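Local atomic coordinates of glutathione transferase lambda1 (Populus trichocarpa, PDB entry 4PQH), a protein that binds glutathione and probably catalyses its conjugation to electrophilic compounds with release of a halide, as a plant glutathione transferase of the lambda class. Residues W43-C48 and F168-I173; E120-Y125 and F148-T153; P162-Q167 and A202-E207. All coordinates share one frame; numbering follows the deposited sequence. Where two conformers were deposited one is given.

Interaction 1: residues W43-C48 and F168-I173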
loop_
_atom_site.group_PDB
_atom_site.type_symbol
_atom_site.label_atom_id
_atom_site.label_comp_id
_atom_site.label_asym_id
_atom_site.label_seq_id
_atom_site.Cartn_x
_atom_site.Cartn_y
_atom_site.Cartn_z
ATOM N N TRP A 43 1.151 4.845 3.551
ATOM C CA TRP A 43 1.143 4.904 5.003
ATOM C C TRP A 43 2.114 3.858 5.589
ATOM O O TRP A 43 2.892 4.155 6.510
ATOM C CB TRP A 43 -0.287 4.674 5.479
ATOM C CG TRP A 43 -0.532 4.748 6.948
ATOM C CD1 TRP A 43 0.357 5.063 7.938
ATOM C CD2 TRP A 43 -1.781 4.493 7.597
ATOM N NE1 TRP A 43 -0.273 5.020 9.166
ATOM C CE2 TRP A 43 -1.585 4.669 8.978
ATOM C CE3 TRP A 43 -3.054 4.139 7.134
ATOM C CZ2 TRP A 43 -2.612 4.492 9.907
ATOM C CZ3 TRP A 43 -4.073 3.961 8.058
ATOM C CH2 TRP A 43 -3.846 4.139 9.427
ATOM N N ILE A 44 2.081 2.637 5.057
ATOM C CA ILE A 44 3.018 1.592 5.482
ATOM C C ILE A 44 4.453 2.034 5.228
ATOM O O ILE A 44 5.326 1.838 6.078
ATOM C CB ILE A 44 2.773 0.250 4.755
ATOM C CG1 ILE A 44 1.401 -0.327 5.101
ATOM C CG2 ILE A 44 3.869 -0.746 5.141
ATOM C CD1 ILE A 44 0.908 -1.328 4.074
ATOM N N THR A 45 4.713 2.629 4.072
ATOM C CA THR A 45 6.065 3.084 3.740
ATOM C C THR A 45 6.573 4.107 4.749
ATOM O O THR A 45 7.680 3.985 5.276
ATOM C CB THR A 45 6.136 3.627 2.306
ATOM O OG1 THR A 45 5.728 2.593 1.404
ATOM C CG2 THR A 45 7.569 4.036 1.960
ATOM N N ARG A 46 5.747 5.099 5.045
ATOM C CA ARG A 46 6.018 6.072 6.093
ATOM C C ARG A 46 6.395 5.407 7.411
ATOM O O ARG A 46 7.436 5.714 7.996
ATOM C CB ARG A 46 4.788 6.968 6.277
ATOM C CG ARG A 46 4.709 7.760 7.585
ATOM C CD ARG A 46 3.289 8.323 7.716
ATOM N NE ARG A 46 3.058 9.244 8.827
ATOM C CZ ARG A 46 2.505 8.895 9.989
ATOM N NH1 ARG A 46 2.176 7.630 10.222
ATOM N NH2 ARG A 46 2.295 9.808 10.927
ATOM N N ASN A 47 5.578 4.463 7.865
ATOM C CA ASN A 47 5.826 3.833 9.151
ATOM C C ASN A 47 7.083 2.985 9.145
ATOM O O ASN A 47 7.851 3.009 10.104
ATOM C CB ASN A 47 4.655 2.956 9.558
ATOM C CG ASN A 47 3.415 3.752 9.920
ATOM O OD1 ASN A 47 3.379 4.981 9.812
ATOM N ND2 ASN A 47 2.387 3.045 10.359
ATOM N N CYS A 48 7.291 2.234 8.069
ATOM C CA CYS A 48 8.448 1.342 7.991
ATOM C C CYS A 48 9.753 2.116 7.999
ATOM O O CYS A 48 10.794 1.593 8.403
ATOM C CB CYS A 48 8.375 0.475 6.738
ATOM S SG CYS A 48 7.129 -0.810 6.813
ATOM N N PHE A 168 12.888 -7.746 2.971
ATOM C CA PHE A 168 11.721 -6.861 2.915
ATOM C C PHE A 168 11.940 -5.643 2.011
ATOM O O PHE A 168 13.007 -5.017 2.030
ATOM C CB PHE A 168 11.402 -6.419 4.344
ATOM C CG PHE A 168 10.142 -5.622 4.482
ATOM C CD1 PHE A 168 8.906 -6.235 4.415
ATOM C CD2 PHE A 168 10.199 -4.262 4.746
ATOM C CE1 PHE A 168 7.742 -5.491 4.546
ATOM C CE2 PHE A 168 9.034 -3.518 4.907
ATOM C CZ PHE A 168 7.806 -4.142 4.811
ATOM N N SER A 169 10.925 -5.299 1.215
ATOM C CA SER A 169 11.042 -4.179 0.286
ATOM C C SER A 169 9.705 -3.548 -0.041
ATOM O O SER A 169 8.644 -4.011 0.386
ATOM C CB SER A 169 11.679 -4.642 -1.027
ATOM O OG SER A 169 10.722 -5.310 -1.853
ATOM N N LEU A 170 9.774 -2.500 -0.844
ATOM C CA LEU A 170 8.589 -1.831 -1.357
ATOM C C LEU A 170 7.648 -2.767 -2.079
ATOM O O LEU A 170 6.456 -2.478 -2.165
ATOM C CB LEU A 170 8.983 -0.715 -2.317
ATOM C CG LEU A 170 9.764 0.444 -1.713
ATOM C CD1 LEU A 170 10.189 1.388 -2.815
ATOM C CD2 LEU A 170 8.945 1.165 -0.639
ATOM N N VAL A 171 8.159 -3.866 -2.626
ATOM C CA VAL A 171 7.282 -4.791 -3.342
ATOM C C VAL A 171 6.292 -5.444 -2.377
ATOM O O VAL A 171 5.102 -5.587 -2.681
ATOM C CB VAL A 171 8.059 -5.888 -4.114
ATOM C CG1 VAL A 171 7.086 -6.769 -4.903
ATOM C CG2 VAL A 171 9.083 -5.275 -5.051
ATOM N N ASP A 172 6.779 -5.838 -1.206
ATOM C CA ASP A 172 5.898 -6.426 -0.203
ATOM C C ASP A 172 4.861 -5.403 0.250
ATOM O O ASP A 172 3.675 -5.712 0.382
ATOM C CB ASP A 172 6.720 -6.934 0.981
ATOM C CG ASP A 172 7.863 -7.787 0.530
ATOM O OD1 ASP A 172 7.609 -8.904 0.042
ATOM O OD2 ASP A 172 9.010 -7.299 0.606
ATOM N N ILE A 173 5.316 -4.178 0.460
ATOM C CA ILE A 173 4.435 -3.086 0.845
ATOM C C ILE A 173 3.335 -2.817 -0.206
ATOM O O ILE A 173 2.177 -2.563 0.135
ATOM C CB ILE A 173 5.253 -1.825 1.114
ATOM C CG1 ILE A 173 6.151 -2.061 2.335
ATOM C CG2 ILE A 173 4.348 -0.633 1.340
ATOM C CD1 ILE A 173 7.148 -0.942 2.593
#
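Thr45 OG1, whose hydrogen bond goes to the carbonyl oxygen of Arg41 one turn back in the same helix, also has the CG2 methyl of Ile173 against it at 3.5 Å. With its polar end tied to its own backbone, Thr45 can sit in an apolar interface, where the side chain of Leu170 lies roughly perpendicular to it and sets CD2 4.1 Å from Thr45 CG2. Ile173 lies at the middle of the contact. CG1 stands anti to its carbonyl carbon (chi1 -65°), which sends CG1 and its terminal CD1 toward the neighbouring helix, Ile173 CD1 ending 4.2 Å from Cys48 SG, and turns the CG2 branch onto Thr45 and Ile44. The two isoleucines run alongside each other, pointing opposite ways, with Ile44 CG2 and Ile173 CG2 3.8 Å apart. Cys48 also brings its sulfur to the rim of the Phe168 ring, SG lying 3.8 Å from Phe168 CE2 and near the ring plane, a sulfur-aromatic contact made at the edge. Behind this surface, Ser169 and Asp172 form the capping box that starts helix 170-190, a feature familiar at this place in the GST superfamily: Val171 N donates to Ser169 OG, and Ser169 N to Asp172 OD2 at 2.8 Å. Truncation of Ile173 to an alanine would probably leave Ile44 and Thr45 without their shared apolar partner and open a gap between the helices. The chemistry is therefore dispersive across the interface, with directional bonds confined to either wall, joining the thioredoxin-like domain to the helical one.

Interaction 2: residues E120-Y125 and F148-T153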
loop_
_atom_site.group_PDB
_atom_site.type_symbol
_atom_site.label_atom_id
_atom_site.label_comp_id
_atom_site.label_asym_id
_atom_site.label_seq_id
_atom_site.Cartn_x
_atom_site.Cartn_y
_atom_site.Cartn_z
ATOM N N GLU A 120 10.475 -4.792 -10.776
ATOM C CA GLU A 120 9.699 -4.098 -11.787
ATOM C C GLU A 120 8.675 -5.033 -12.433
ATOM O O GLU A 120 7.553 -4.614 -12.709
ATOM C CB GLU A 120 10.617 -3.422 -12.808
ATOM C CG GLU A 120 11.488 -2.327 -12.191
ATOM C CD GLU A 120 10.675 -1.256 -11.467
ATOM O OE1 GLU A 120 9.560 -0.925 -11.925
ATOM O OE2 GLU A 120 11.151 -0.742 -10.436
ATOM N N ASP A 121 9.035 -6.299 -12.633
ATOM C CA ASP A 121 8.065 -7.298 -13.091
ATOM C C ASP A 121 6.878 -7.400 -12.129
ATOM O O ASP A 121 5.722 -7.494 -12.553
ATOM C CB ASP A 121 8.718 -8.680 -13.241
ATOM C CG ASP A 121 9.703 -8.749 -14.392
ATOM O OD1 ASP A 121 9.593 -7.932 -15.331
ATOM O OD2 ASP A 121 10.582 -9.638 -14.361
ATOM N N LEU A 122 7.163 -7.370 -10.830
ATOM C CA LEU A 122 6.121 -7.522 -9.817
ATOM C C LEU A 122 5.269 -6.270 -9.646
ATOM O O LEU A 122 4.058 -6.362 -9.443
ATOM C CB LEU A 122 6.738 -7.941 -8.484
ATOM C CG LEU A 122 7.337 -9.347 -8.510
ATOM C CD1 LEU A 122 7.930 -9.675 -7.150
ATOM C CD2 LEU A 122 6.289 -10.371 -8.921
ATOM N N PHE A 123 5.886 -5.101 -9.727
ATOM C CA PHE A 123 5.115 -3.858 -9.753
ATOM C C PHE A 123 4.166 -3.830 -10.949
ATOM O O PHE A 123 3.011 -3.420 -10.826
ATOM C CB PHE A 123 6.032 -2.639 -9.805
ATOM C CG PHE A 123 6.741 -2.350 -8.514
ATOM C CD1 PHE A 123 6.073 -2.417 -7.302
ATOM C CD2 PHE A 123 8.079 -1.987 -8.522
ATOM C CE1 PHE A 123 6.735 -2.147 -6.110
ATOM C CE2 PHE A 123 8.747 -1.716 -7.335
ATOM C CZ PHE A 123 8.071 -1.797 -6.129
ATOM N N SER A 124 4.662 -4.276 -12.100
ATOM C CA SER A 124 3.870 -4.287 -13.332
ATOM C C SER A 124 2.696 -5.240 -13.204
ATOM O O SER A 124 1.665 -5.052 -13.840
ATOM C CB SER A 124 4.741 -4.710 -14.512
ATOM O OG SER A 124 5.655 -3.688 -14.877
ATOM N N TYR A 125 2.861 -6.269 -12.384
ATOM C CA TYR A 125 1.817 -7.277 -12.207
ATOM C C TYR A 125 0.676 -6.838 -11.285
ATOM O O TYR A 125 -0.379 -7.479 -11.256
ATOM C CB TYR A 125 2.439 -8.589 -11.700
ATOM C CG TYR A 125 1.468 -9.744 -11.646
ATOM C CD1 TYR A 125 1.039 -10.373 -12.809
ATOM C CD2 TYR A 125 0.968 -10.197 -10.434
ATOM C CE1 TYR A 125 0.149 -11.427 -12.762
ATOM C CE2 TYR A 125 0.073 -11.251 -10.379
ATOM C CZ TYR A 125 -0.331 -11.863 -11.548
ATOM O OH TYR A 125 -1.226 -12.912 -11.502
ATOM N N PHE A 148 -2.850 -15.927 -7.395
ATOM C CA PHE A 148 -2.090 -16.315 -6.212
ATOM C C PHE A 148 -1.044 -17.380 -6.522
ATOM O O PHE A 148 -0.030 -17.475 -5.824
ATOM C CB PHE A 148 -3.011 -16.697 -5.050
ATOM C CG PHE A 148 -3.565 -15.510 -4.315
ATOM C CD1 PHE A 148 -2.772 -14.833 -3.395
ATOM C CD2 PHE A 148 -4.851 -15.045 -4.564
ATOM C CE1 PHE A 148 -3.254 -13.731 -2.715
ATOM C CE2 PHE A 148 -5.344 -13.937 -3.879
ATOM C CZ PHE A 148 -4.539 -13.279 -2.958
ATOM N N ASP A 149 -1.266 -18.161 -7.571
ATOM C CA ASP A 149 -0.235 -19.063 -8.081
ATOM C C ASP A 149 0.970 -18.265 -8.583
ATOM O O ASP A 149 2.129 -18.636 -8.332
ATOM C CB ASP A 149 -0.780 -19.936 -9.209
ATOM C CG ASP A 149 -1.684 -21.031 -8.714
ATOM O OD1 ASP A 149 -1.715 -21.283 -7.487
ATOM O OD2 ASP A 149 -2.360 -21.647 -9.561
ATOM N N TYR A 150 0.709 -17.159 -9.270
ATOM C CA TYR A 150 1.783 -16.299 -9.753
ATOM C C TYR A 150 2.591 -15.761 -8.572
ATOM O O TYR A 150 3.824 -15.744 -8.602
ATOM C CB TYR A 150 1.225 -15.148 -10.597
ATOM C CG TYR A 150 2.296 -14.277 -11.212
ATOM C CD1 TYR A 150 2.859 -13.226 -10.499
ATOM C CD2 TYR A 150 2.752 -14.512 -12.504
ATOM C CE1 TYR A 150 3.846 -12.431 -11.053
ATOM C CE2 TYR A 150 3.734 -13.719 -13.070
ATOM C CZ TYR A 150 4.280 -12.680 -12.338
ATOM O OH TYR A 150 5.263 -11.889 -12.895
ATOM N N ILE A 151 1.891 -15.328 -7.534
ATOM C CA ILE A 151 2.528 -14.812 -6.327
ATOM C C ILE A 151 3.380 -15.885 -5.639
ATOM O O ILE A 151 4.522 -15.628 -5.233
ATOM C CB ILE A 151 1.467 -14.254 -5.341
ATOM C CG1 ILE A 151 0.759 -13.041 -5.958
ATOM C CG2 ILE A 151 2.085 -13.912 -3.990
ATOM C CD1 ILE A 151 1.705 -11.945 -6.384
ATOM N N GLU A 152 2.830 -17.091 -5.528
ATOM C CA GLU A 152 3.529 -18.206 -4.896
ATOM C C GLU A 152 4.826 -18.501 -5.638
ATOM O O GLU A 152 5.889 -18.678 -5.021
ATOM C CB GLU A 152 2.626 -19.447 -4.860
ATOM C CG GLU A 152 3.306 -20.689 -4.304
ATOM C CD GLU A 152 3.543 -20.615 -2.812
ATOM O OE1 GLU A 152 2.979 -19.725 -2.144
ATOM O OE2 GLU A 152 4.308 -21.467 -2.312
ATOM N N THR A 153 4.749 -18.524 -6.963
ATOM C CA THR A 153 5.924 -18.772 -7.788
ATOM C C THR A 153 6.946 -17.646 -7.639
ATOM O O THR A 153 8.143 -17.904 -7.495
ATOM C CB THR A 153 5.545 -18.971 -9.269
ATOM O OG1 THR A 153 4.783 -20.176 -9.397
ATOM C CG2 THR A 153 6.793 -19.076 -10.135
#
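Tyr150 and Tyr125 lay their rings face to face between two helices, and this stack accounts for most of the contact. The centroids are 3.8 Å apart and the planes differ by 17°, so the rings overlap extensively. They enter from opposing helices and point opposite ways: CE1 of Tyr150 lies 3.6 Å from CG of Tyr125 near the root of that side chain, whereas the Tyr125 hydroxyl oxygen OH reaches back to CB of Tyr150 at 3.4 Å. The closest ring carbons are Tyr125 CE2 and Tyr150 CD1, also 3.4 Å apart. In both residues CG is anti to the backbone N (chi1 -173° in Tyr125), which extends each ring straight across the space between the helices. Leu122, one turn before Tyr125, comes in beside the stack: its CD2 methyl meets the Tyr150 ring at its edge, 3.8 Å from Tyr150 CE1. Thus Tyr150 is covered on a face by an aromatic ring and touched at its rim by an aliphatic group. Ile151 adds a looser contact, its CD1 lying 4.4 Å from Tyr125 CE2. The helix axes stay 12.2 Å apart, a wide spacing that the two interleaved tyrosines bridge. Further inward the same layer meets helix 170-190, where Leu122 touches Val171 and its carbonyl oxygen accepts a hydrogen bond from Tyr175 OH. Ile151 packs on Leu201 of helix 199-208. Two nearly antiparallel neighbours, running at 165° to each other and packed against helices 170-190 and 199-208, are the arrangement expected of the all-helical C-terminal domain of glutathione transferases.

Interaction 3: residues P162-Q167 and A202-E207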
loop_
_atom_site.group_PDB
_atom_site.type_symbol
_atom_site.label_atom_id
_atom_site.label_comp_id
_atom_site.label_asym_id
_atom_site.label_seq_id
_atom_site.Cartn_x
_atom_site.Cartn_y
_atom_site.Cartn_z
ATOM N N PRO A 162 12.110 -14.229 3.188
ATOM C CA PRO A 162 10.748 -14.714 2.942
ATOM C C PRO A 162 9.904 -13.771 2.092
ATOM O O PRO A 162 8.732 -14.062 1.826
ATOM C CB PRO A 162 10.173 -14.816 4.357
ATOM C CG PRO A 162 10.846 -13.714 5.107
ATOM C CD PRO A 162 12.238 -13.601 4.518
ATOM N N PHE A 163 10.494 -12.663 1.665
ATOM C CA PHE A 163 9.750 -11.620 0.956
ATOM C C PHE A 163 10.019 -11.685 -0.537
ATOM O O PHE A 163 10.794 -12.513 -0.992
ATOM C CB PHE A 163 10.111 -10.257 1.549
ATOM C CG PHE A 163 9.682 -10.112 2.979
ATOM C CD1 PHE A 163 8.341 -10.033 3.313
ATOM C CD2 PHE A 163 10.613 -10.087 3.998
ATOM C CE1 PHE A 163 7.953 -9.905 4.638
ATOM C CE2 PHE A 163 10.220 -9.952 5.313
ATOM C CZ PHE A 163 8.897 -9.874 5.634
ATOM N N PHE A 164 9.334 -10.854 -1.319
ATOM C CA PHE A 164 9.445 -10.955 -2.773
ATOM C C PHE A 164 10.865 -10.839 -3.313
ATOM O O PHE A 164 11.243 -11.573 -4.225
ATOM C CB PHE A 164 8.542 -9.940 -3.481
ATOM C CG PHE A 164 7.081 -10.293 -3.445
ATOM C CD1 PHE A 164 6.593 -11.349 -4.196
ATOM C CD2 PHE A 164 6.207 -9.564 -2.662
ATOM C CE1 PHE A 164 5.243 -11.672 -4.165
ATOM C CE2 PHE A 164 4.853 -9.873 -2.634
ATOM C CZ PHE A 164 4.376 -10.932 -3.385
ATOM N N LEU A 165 11.655 -9.932 -2.739
ATOM C CA LEU A 165 13.043 -9.770 -3.162
ATOM C C LEU A 165 13.997 -10.374 -2.142
ATOM O O LEU A 165 15.139 -9.950 -2.026
ATOM C CB LEU A 165 13.366 -8.294 -3.379
ATOM C CG LEU A 165 12.361 -7.560 -4.269
ATOM C CD1 LEU A 165 12.828 -6.128 -4.421
ATOM C CD2 LEU A 165 12.198 -8.246 -5.626
ATOM N N GLY A 166 13.529 -11.382 -1.417
ATOM C CA GLY A 166 14.303 -11.967 -0.335
ATOM C C GLY A 166 14.086 -11.148 0.925
ATOM O O GLY A 166 13.209 -11.438 1.740
ATOM N N GLN A 167 14.878 -10.100 1.084
ATOM C CA GLN A 167 14.641 -9.218 2.211
ATOM C C GLN A 167 13.503 -8.238 1.903
ATOM O O GLN A 167 13.156 -7.979 0.737
ATOM C CB GLN A 167 15.929 -8.516 2.653
ATOM C CG GLN A 167 16.958 -9.453 3.330
ATOM C CD GLN A 167 16.481 -9.998 4.675
ATOM O OE1 GLN A 167 16.423 -9.274 5.667
ATOM N NE2 GLN A 167 16.150 -11.283 4.713
ATOM N N ALA A 202 1.754 -18.453 2.365
ATOM C CA ALA A 202 1.359 -18.559 3.766
ATOM C C ALA A 202 2.453 -17.977 4.669
ATOM O O ALA A 202 2.167 -17.225 5.609
ATOM C CB ALA A 202 1.057 -20.011 4.134
ATOM N N ALA A 203 3.711 -18.298 4.363
ATOM C CA ALA A 203 4.839 -17.773 5.124
ATOM C C ALA A 203 4.967 -16.248 4.982
ATOM O O ALA A 203 5.247 -15.544 5.953
ATOM C CB ALA A 203 6.136 -18.457 4.692
ATOM N N TRP A 204 4.754 -15.746 3.767
ATOM C CA TRP A 204 4.813 -14.311 3.500
ATOM C C TRP A 204 3.785 -13.575 4.357
ATOM O O TRP A 204 4.083 -12.550 4.965
ATOM C CB TRP A 204 4.561 -14.047 2.014
ATOM C CG TRP A 204 4.665 -12.602 1.618
ATOM C CD1 TRP A 204 5.772 -11.957 1.153
ATOM C CD2 TRP A 204 3.608 -11.632 1.627
ATOM N NE1 TRP A 204 5.481 -10.641 0.888
ATOM C CE2 TRP A 204 4.156 -10.418 1.159
ATOM C CE3 TRP A 204 2.256 -11.673 1.988
ATOM C CZ2 TRP A 204 3.397 -9.251 1.054
ATOM C CZ3 TRP A 204 1.506 -10.516 1.873
ATOM C CH2 TRP A 204 2.075 -9.324 1.409
ATOM N N ILE A 205 2.567 -14.108 4.418
ATOM C CA ILE A 205 1.529 -13.490 5.220
ATOM C C ILE A 205 1.927 -13.486 6.698
ATOM O O ILE A 205 1.782 -12.468 7.391
ATOM C CB ILE A 205 0.169 -14.176 4.983
ATOM C CG1 ILE A 205 -0.307 -13.935 3.544
ATOM C CG2 ILE A 205 -0.870 -13.664 5.981
ATOM C CD1 ILE A 205 -1.468 -14.816 3.162
ATOM N N GLU A 206 2.457 -14.613 7.173
ATOM C CA GLU A 206 2.905 -14.683 8.560
ATOM C C GLU A 206 4.017 -13.675 8.855
ATOM O O GLU A 206 4.008 -13.029 9.906
ATOM C CB GLU A 206 3.349 -16.098 8.945
ATOM C CG GLU A 206 3.785 -16.205 10.398
ATOM C CD GLU A 206 4.030 -17.628 10.844
ATOM O OE1 GLU A 206 4.331 -18.483 9.986
ATOM O OE2 GLU A 206 3.919 -17.889 12.060
ATOM N N GLU A 207 4.954 -13.524 7.925
ATOM C CA GLU A 207 6.059 -12.604 8.137
ATOM C C GLU A 207 5.625 -11.139 8.057
ATOM O O GLU A 207 6.102 -10.302 8.827
ATOM C CB GLU A 207 7.186 -12.923 7.164
ATOM C CG GLU A 207 7.834 -14.299 7.438
ATOM C CD GLU A 207 8.306 -14.457 8.881
ATOM O OE1 GLU A 207 9.024 -13.557 9.381
ATOM O OE2 GLU A 207 7.941 -15.473 9.520
#
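Phe163 and Phe164 meet Trp204 in an aromatic cluster that fastens the turn ahead of helix 170-190 to helix 199-208 within the C-terminal GST domain. The indole can be followed outward. Trp204 CB lies 4.2 Å from Pro162 O. CG stands anti to the backbone N (chi1 -177°), which swings the ring off the helix and in among the two phenylalanines. Trp204 CD1 then meets Pro162 O at 3.7 Å, near the indole plane. The same Trp204 CD1 is 3.9 Å from Phe163 CD1. Here Phe163 turns its edge toward the indole face in an offset edge-to-face pair, with planes 79° apart and centroids, taken to the five-membered ring, separated by 5.7 Å. Next comes Trp204 NE1, 3.7 Å from Phe164 CE2; the Phe164 ring approaches obliquely, its plane at 53° to the indole. The polar need of NE1 is met by a hydrogen bond to Asp172 OD1, an acceptor that also takes the backbone N-H of Phe164 and so ties turn and helix to one carboxylate. Farther out, CE2 and CZ2 stay against Phe164 CE2, and the indole also packs on Ile179 and Leu155. The turn is type I, from Phe163 to Gly166, with backbone hydrogen bonds in both directions between those two residues; the glycine adopts angles at which a CB would strike the preceding carbonyl. One turn beyond the tryptophan, Glu207 contributes only its aliphatic part to the interface, its carboxylate pairing with Lys210. Glu207 CB rests 3.8 Å from Phe163 CZ, and Glu207 CG 3.9 Å from Pro162 CG.

In the fold
Helix 170-190 connects all three contacts. Its first turn faces the thioredoxin-like domain in interaction 1, while Val171 CG1 on another side meets Leu122 CD1 of interaction 2 at 3.8 Å. Asp172 of the capping box ties interaction 1 to interaction 3, its OD1 accepting from Trp204 NE1 at 2.9 Å. Interactions 2 and 3 join directly where Leu122 CD1 approaches Phe164 CD1 at 3.6 Å; the centres of interactions 2 and 3 are about 13 Å apart. Of the three, interaction 1 comes nearest to glutathione without touching it, the Thr45 side chain being about 12 Å from the bound ligand and about 8 Å from that of the glutathione-binding Ser92. The other two lie away from that site.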